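Local coordinates for uncharacterized protein (PDB 3HIU) that is of unknown function but belongs to the ferritin-like DUF892 family and folds as a four-helix bundle that pairs with a second copy, at residues 19-24 with 101-106; 55-60 with 65-70. One frame throughout, in Å; residues are numbered along the deposited sequence.

Contact 1: residues 19-24 with 101-106; sequences KEAETM and YAFEHL
Phe103 meets Glu20, Ala21 and Met24 because its CG stands trans to the backbone N (chi1 -161°), which carries the ring off segment 101-106 and onto segment 19-24. Met24, modelled as selenomethionine, first runs out extended and then bends at chi3 (-36°), a turn that swings its CE methyl over one face of the ring. The evidence for a CH-pi contact is that CE lies 4.0 Å from the Phe103 ring centroid and close to the ring normal, displaced somewhat toward the rim on the side of CD2. The selenium, Met24 SE, sits obliquely at 4.9 Å from the same centroid, which adds a Met-aromatic component. Ala21 approaches differently: its CB methyl comes obliquely to Phe103 CE1 at 3.4 Å, close packing that its short side chain makes possible at the level where the two backbones are nearest, with Ala21 CA and Phe103 CA 7.7 Å apart. At the far end of the ring, Glu20 OE1 lies near the ring plane, 3.2 Å from Phe103 CE2 and about as far from CZ, with the carboxylate turned 75° from the ring. An oxygen there faces the C-H rim, where the aromatic electrostatics would be mildly favourable, but Glu20 is poorly ordered and this arrangement is less certain than the other two. The two helix segments run nearly antiparallel with axes 11.5 Å apart, so the large ring bridges a wide separation. The contact thus joins helices 2-28 and 94-120 of the ferritin-like bundle. Helix 124-159 packs against Tyr101, Glu104 and His105, helix 36-62 meets Glu22 and Glu104, and His105 stacks on His105 of the second subunit.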
loop_
_atom_site.group_PDB
_atom_site.type_symbol
_atom_site.label_atom_id
_atom_site.label_comp_id
_atom_site.label_asym_id
_atom_site.label_seq_id
_atom_site.Cartn_x
_atom_site.Cartn_y
_atom_site.Cartn_z
ATOM N N LYS B 19 6.994 10.151 -9.507
ATOM C CA LYS B 19 6.684 10.279 -10.927
ATOM C C LYS B 19 5.664 9.211 -11.335
ATOM O O LYS B 19 4.783 9.463 -12.161
ATOM C CB LYS B 19 7.957 10.171 -11.774
ATOM C CG LYS B 19 9.046 11.194 -11.418
ATOM C CD LYS B 19 8.702 12.581 -11.944
ATOM C CE LYS B 19 9.332 13.680 -11.104
ATOM N NZ LYS B 19 8.788 15.024 -11.468
ATOM N N GLU B 20 5.784 8.023 -10.742
ATOM C CA GLU B 20 4.824 6.943 -10.948
ATOM C C GLU B 20 3.495 7.281 -10.276
ATOM O O GLU B 20 2.418 6.979 -10.799
ATOM C CB GLU B 20 5.374 5.629 -10.387
ATOM C CG GLU B 20 4.338 4.518 -10.270
ATOM C CD GLU B 20 4.820 3.340 -9.435
ATOM O OE1 GLU B 20 5.759 3.517 -8.622
ATOM O OE2 GLU B 20 4.250 2.236 -9.591
ATOM N N ALA B 21 3.578 7.904 -9.107
ATOM C CA ALA B 21 2.382 8.347 -8.416
ATOM C C ALA B 21 1.677 9.388 -9.277
ATOM O O ALA B 21 0.468 9.296 -9.511
ATOM C CB ALA B 21 2.730 8.925 -7.033
ATOM N N GLU B 22 2.443 10.365 -9.766
ATOM C CA GLU B 22 1.880 11.469 -10.549
ATOM C C GLU B 22 1.168 11.002 -11.818
ATOM O O GLU B 22 0.148 11.576 -12.214
ATOM C CB GLU B 22 2.954 12.501 -10.892
ATOM C CG GLU B 22 2.522 13.479 -11.972
ATOM C CD GLU B 22 3.651 14.382 -12.428
ATOM O OE1 GLU B 22 4.533 14.700 -11.597
ATOM O OE2 GLU B 22 3.652 14.771 -13.619
ATOM N N THR B 23 1.696 9.957 -12.446
ATOM C CA THR B 23 1.051 9.400 -13.629
ATOM C C THR B 23 -0.130 8.481 -13.289
ATOM O O THR B 23 -1.126 8.453 -14.017
ATOM C CB THR B 23 2.058 8.672 -14.530
ATOM O OG1 THR B 23 2.906 9.640 -15.160
ATOM C CG2 THR B 23 1.329 7.867 -15.604
HETATM N N MSE B 24 -0.019 7.747 -12.182
HETATM C CA MSE B 24 -1.091 6.864 -11.720
HETATM C C MSE B 24 -2.314 7.659 -11.255
HETATM O O MSE B 24 -3.453 7.208 -11.386
HETATM C CB MSE B 24 -0.591 5.957 -10.593
HETATM C CG MSE B 24 -1.562 4.837 -10.202
HETATM SE SE MSE B 24 -0.959 3.844 -8.629
HETATM C CE MSE B 24 0.971 3.905 -9.004
ATOM N N TYR B 101 -4.883 3.921 -2.219
ATOM C CA TYR B 101 -4.651 3.903 -0.781
ATOM C C TYR B 101 -3.363 3.140 -0.411
ATOM O O TYR B 101 -2.599 3.590 0.449
ATOM C CB TYR B 101 -5.883 3.302 -0.097
ATOM C CG TYR B 101 -5.784 3.118 1.401
ATOM C CD1 TYR B 101 -6.012 4.186 2.277
ATOM C CD2 TYR B 101 -5.495 1.867 1.945
ATOM C CE1 TYR B 101 -5.939 4.010 3.652
ATOM C CE2 TYR B 101 -5.418 1.682 3.316
ATOM C CZ TYR B 101 -5.637 2.753 4.167
ATOM O OH TYR B 101 -5.555 2.560 5.532
ATOM N N ALA B 102 -3.124 2.005 -1.077
ATOM C CA ALA B 102 -1.936 1.178 -0.848
ATOM C C ALA B 102 -0.649 1.873 -1.278
ATOM O O ALA B 102 0.360 1.777 -0.593
ATOM C CB ALA B 102 -2.067 -0.164 -1.556
ATOM N N PHE B 103 -0.682 2.564 -2.416
ATOM C CA PHE B 103 0.488 3.315 -2.855
ATOM C C PHE B 103 0.780 4.466 -1.899
ATOM O O PHE B 103 1.940 4.756 -1.621
ATOM C CB PHE B 103 0.329 3.831 -4.290
ATOM C CG PHE B 103 1.645 4.205 -4.960
ATOM C CD1 PHE B 103 2.079 5.528 -4.997
ATOM C CD2 PHE B 103 2.448 3.226 -5.559
ATOM C CE1 PHE B 103 3.289 5.870 -5.616
ATOM C CE2 PHE B 103 3.651 3.560 -6.183
ATOM C CZ PHE B 103 4.069 4.882 -6.210
ATOM N N GLU B 104 -0.267 5.117 -1.391
ATOM C CA GLU B 104 -0.106 6.220 -0.437
ATOM C C GLU B 104 0.499 5.702 0.867
ATOM O O GLU B 104 1.038 6.472 1.669
ATOM C CB GLU B 104 -1.442 6.916 -0.143
ATOM C CG GLU B 104 -2.062 7.684 -1.320
ATOM C CD GLU B 104 -1.216 8.866 -1.778
ATOM O OE1 GLU B 104 -0.161 9.132 -1.168
ATOM O OE2 GLU B 104 -1.612 9.533 -2.755
ATOM N N HIS B 105 0.394 4.393 1.086
ATOM C CA HIS B 105 1.065 3.786 2.227
ATOM C C HIS B 105 2.480 3.294 1.886
ATOM O O HIS B 105 3.374 3.326 2.726
ATOM C CB HIS B 105 0.185 2.708 2.867
ATOM C CG HIS B 105 -0.772 3.262 3.875
ATOM N ND1 HIS B 105 -2.067 3.627 3.560
ATOM C CD2 HIS B 105 -0.611 3.556 5.191
ATOM C CE1 HIS B 105 -2.662 4.105 4.639
ATOM N NE2 HIS B 105 -1.804 4.070 5.639
ATOM N N LEU B 106 2.683 2.863 0.646
ATOM C CA LEU B 106 4.029 2.653 0.154
ATOM C C LEU B 106 4.800 3.938 0.377
ATOM O O LEU B 106 5.889 3.934 0.928
ATOM C CB LEU B 106 4.011 2.315 -1.338
ATOM C CG LEU B 106 5.352 1.875 -1.933
ATOM C CD1 LEU B 106 5.978 0.799 -1.066
ATOM C CD2 LEU B 106 5.176 1.372 -3.368
#

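Contact 2: residues 55-60 with 65-70; sequences GVQRCL and GSIPTA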
loop_
_atom_site.group_PDB
_atom_site.type_symbol
_atom_site.label_atom_id
_atom_site.label_comp_id
_atom_site.label_asym_id
_atom_site.label_seq_id
_atom_site.Cartn_x
_atom_site.Cartn_y
_atom_site.Cartn_z
ATOM N N GLY B 55 10.712 18.813 -4.857
ATOM C CA GLY B 55 11.344 19.014 -3.566
ATOM C C GLY B 55 12.407 17.955 -3.362
ATOM O O GLY B 55 13.496 18.226 -2.860
ATOM N N VAL B 56 12.087 16.735 -3.761
ATOM C CA VAL B 56 13.041 15.661 -3.683
ATOM C C VAL B 56 14.256 16.019 -4.531
ATOM O O VAL B 56 15.402 15.806 -4.121
ATOM C CB VAL B 56 12.421 14.331 -4.160
ATOM C CG1 VAL B 56 13.455 13.238 -4.151
ATOM C CG2 VAL B 56 11.266 13.942 -3.280
ATOM N N GLN B 57 14.016 16.587 -5.711
ATOM C CA GLN B 57 15.114 16.846 -6.652
ATOM C C GLN B 57 16.047 17.922 -6.135
ATOM O O GLN B 57 17.258 17.853 -6.351
ATOM C CB GLN B 57 14.607 17.252 -8.031
ATOM C CG GLN B 57 15.609 18.101 -8.785
ATOM C CD GLN B 57 15.389 18.091 -10.276
ATOM O OE1 GLN B 57 14.427 17.504 -10.770
ATOM N NE2 GLN B 57 16.287 18.738 -11.009
ATOM N N ARG B 58 15.481 18.923 -5.471
ATOM C CA ARG B 58 16.292 19.906 -4.780
ATOM C C ARG B 58 17.206 19.217 -3.766
ATOM O O ARG B 58 18.342 19.655 -3.532
ATOM C CB ARG B 58 15.408 20.937 -4.094
ATOM C CG ARG B 58 14.627 21.791 -5.069
ATOM C CD ARG B 58 14.370 23.181 -4.498
ATOM N NE ARG B 58 14.054 23.128 -3.071
ATOM C CZ ARG B 58 12.823 23.174 -2.565
ATOM N NH1 ARG B 58 12.642 23.116 -1.251
ATOM N NH2 ARG B 58 11.772 23.284 -3.370
ATOM N N CYS B 59 16.710 18.129 -3.181
ATOM C CA CYS B 59 17.484 17.349 -2.219
ATOM C C CYS B 59 18.548 16.489 -2.900
ATOM O O CYS B 59 19.597 16.209 -2.325
ATOM C CB CYS B 59 16.560 16.472 -1.371
ATOM S SG CYS B 59 15.571 17.366 -0.147
ATOM N N LEU B 60 18.278 16.073 -4.130
ATOM C CA LEU B 60 19.256 15.305 -4.893
ATOM C C LEU B 60 20.328 16.226 -5.486
ATOM O O LEU B 60 21.497 15.850 -5.599
ATOM C CB LEU B 60 18.572 14.480 -5.993
ATOM C CG LEU B 60 18.002 13.111 -5.596
ATOM C CD1 LEU B 60 17.059 12.564 -6.675
ATOM C CD2 LEU B 60 19.129 12.116 -5.288
ATOM N N GLY B 65 23.744 13.817 -5.567
ATOM C CA GLY B 65 23.118 12.650 -6.152
ATOM C C GLY B 65 22.343 13.034 -7.398
ATOM O O GLY B 65 21.678 14.069 -7.443
ATOM N N SER B 66 22.427 12.197 -8.423
ATOM C CA SER B 66 21.776 12.502 -9.690
ATOM C C SER B 66 20.264 12.276 -9.649
ATOM O O SER B 66 19.725 11.703 -8.696
ATOM C CB SER B 66 22.425 11.728 -10.850
ATOM O OG SER B 66 22.519 10.339 -10.580
ATOM N N ILE B 67 19.593 12.736 -10.698
ATOM C CA ILE B 67 18.142 12.725 -10.756
ATOM C C ILE B 67 17.654 11.675 -11.747
ATOM O O ILE B 67 17.811 11.838 -12.953
ATOM C CB ILE B 67 17.602 14.102 -11.153
ATOM C CG1 ILE B 67 17.817 15.107 -10.018
ATOM C CG2 ILE B 67 16.123 14.013 -11.490
ATOM C CD1 ILE B 67 19.260 15.308 -9.602
ATOM N N PRO B 68 17.051 10.591 -11.227
ATOM C CA PRO B 68 16.597 9.384 -11.939
ATOM C C PRO B 68 16.039 9.582 -13.370
ATOM O O PRO B 68 15.418 10.603 -13.680
ATOM C CB PRO B 68 15.521 8.827 -10.998
ATOM C CG PRO B 68 16.017 9.207 -9.625
ATOM C CD PRO B 68 16.747 10.524 -9.783
ATOM N N THR B 69 16.263 8.585 -14.227
ATOM C CA THR B 69 15.866 8.649 -15.634
ATOM C C THR B 69 14.511 7.987 -15.879
ATOM O O THR B 69 14.311 6.813 -15.558
ATOM C CB THR B 69 16.915 7.983 -16.540
ATOM O OG1 THR B 69 16.431 6.714 -16.996
ATOM C CG2 THR B 69 18.221 7.792 -15.784
ATOM N N ALA B 70 13.592 8.751 -16.465
ATOM C CA ALA B 70 12.201 8.331 -16.635
ATOM C C ALA B 70 12.019 6.953 -17.276
ATOM O O ALA B 70 12.741 6.577 -18.199
ATOM C CB ALA B 70 11.426 9.388 -17.420
#
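Gly65 comes back to Leu60 just after helix 36-62 ends, their CA atoms 4.9 Å apart, and its carbonyl O lies 3.5 Å from Leu60 CB. At Ser66 it is the backbone that touches: Leu60 CD1 is 3.5 Å from Ser66 O, and CD2 is equally near, so both methyls border a carbonyl whose hydrogen-bond donor is Gln12 NE2 on helix 2-28. Ile67 sets CG1 beside its backbone N (chi1 -70°) and bends again at chi2, which brings CD1 to 3.8 Å from Leu60 CB. Its CG1 also meets Gln57, 3.9 Å from Gln57 CD, the two side chains crossing at about a right angle. Pro68 then brings its ring CD against the end of Leu60, 3.7 Å from Leu60 CD1. Tyr15 touches both Gln57 and Ile67, so helix 2-28 also borders this part of the loop. Across the two segments the contacts are mainly apolar, with carbonyl oxygens beside Leu60, while Gln57 NE2 bonds Glu61. Van der Waals packing, rather than directional bonding between the segments, probably sets how the loop lies against the helix, with Gln12 adding a polar tie from helix 2-28.

Contact 1 and contact 2 have centres about 17 Å apart, and their nearest atoms stay about 6 Å from each other, so they do not touch. Contact 1 joins helices 2-28 and 94-120 within the bundle, its centre about 4 Å from the centre of the chain. The segments of contact 2 lie in the sequence between those helices; its centre is about 16 Å from that of the chain, where the exit of helix 36-62 meets the loop that follows. Helix 36-62 also carries Thr49 and Gln52, which bind a sodium ion in this crystal. The side chain of Ala21 in contact 1 lies about 4 Å from that ion, placing contact 1 beside the metal site.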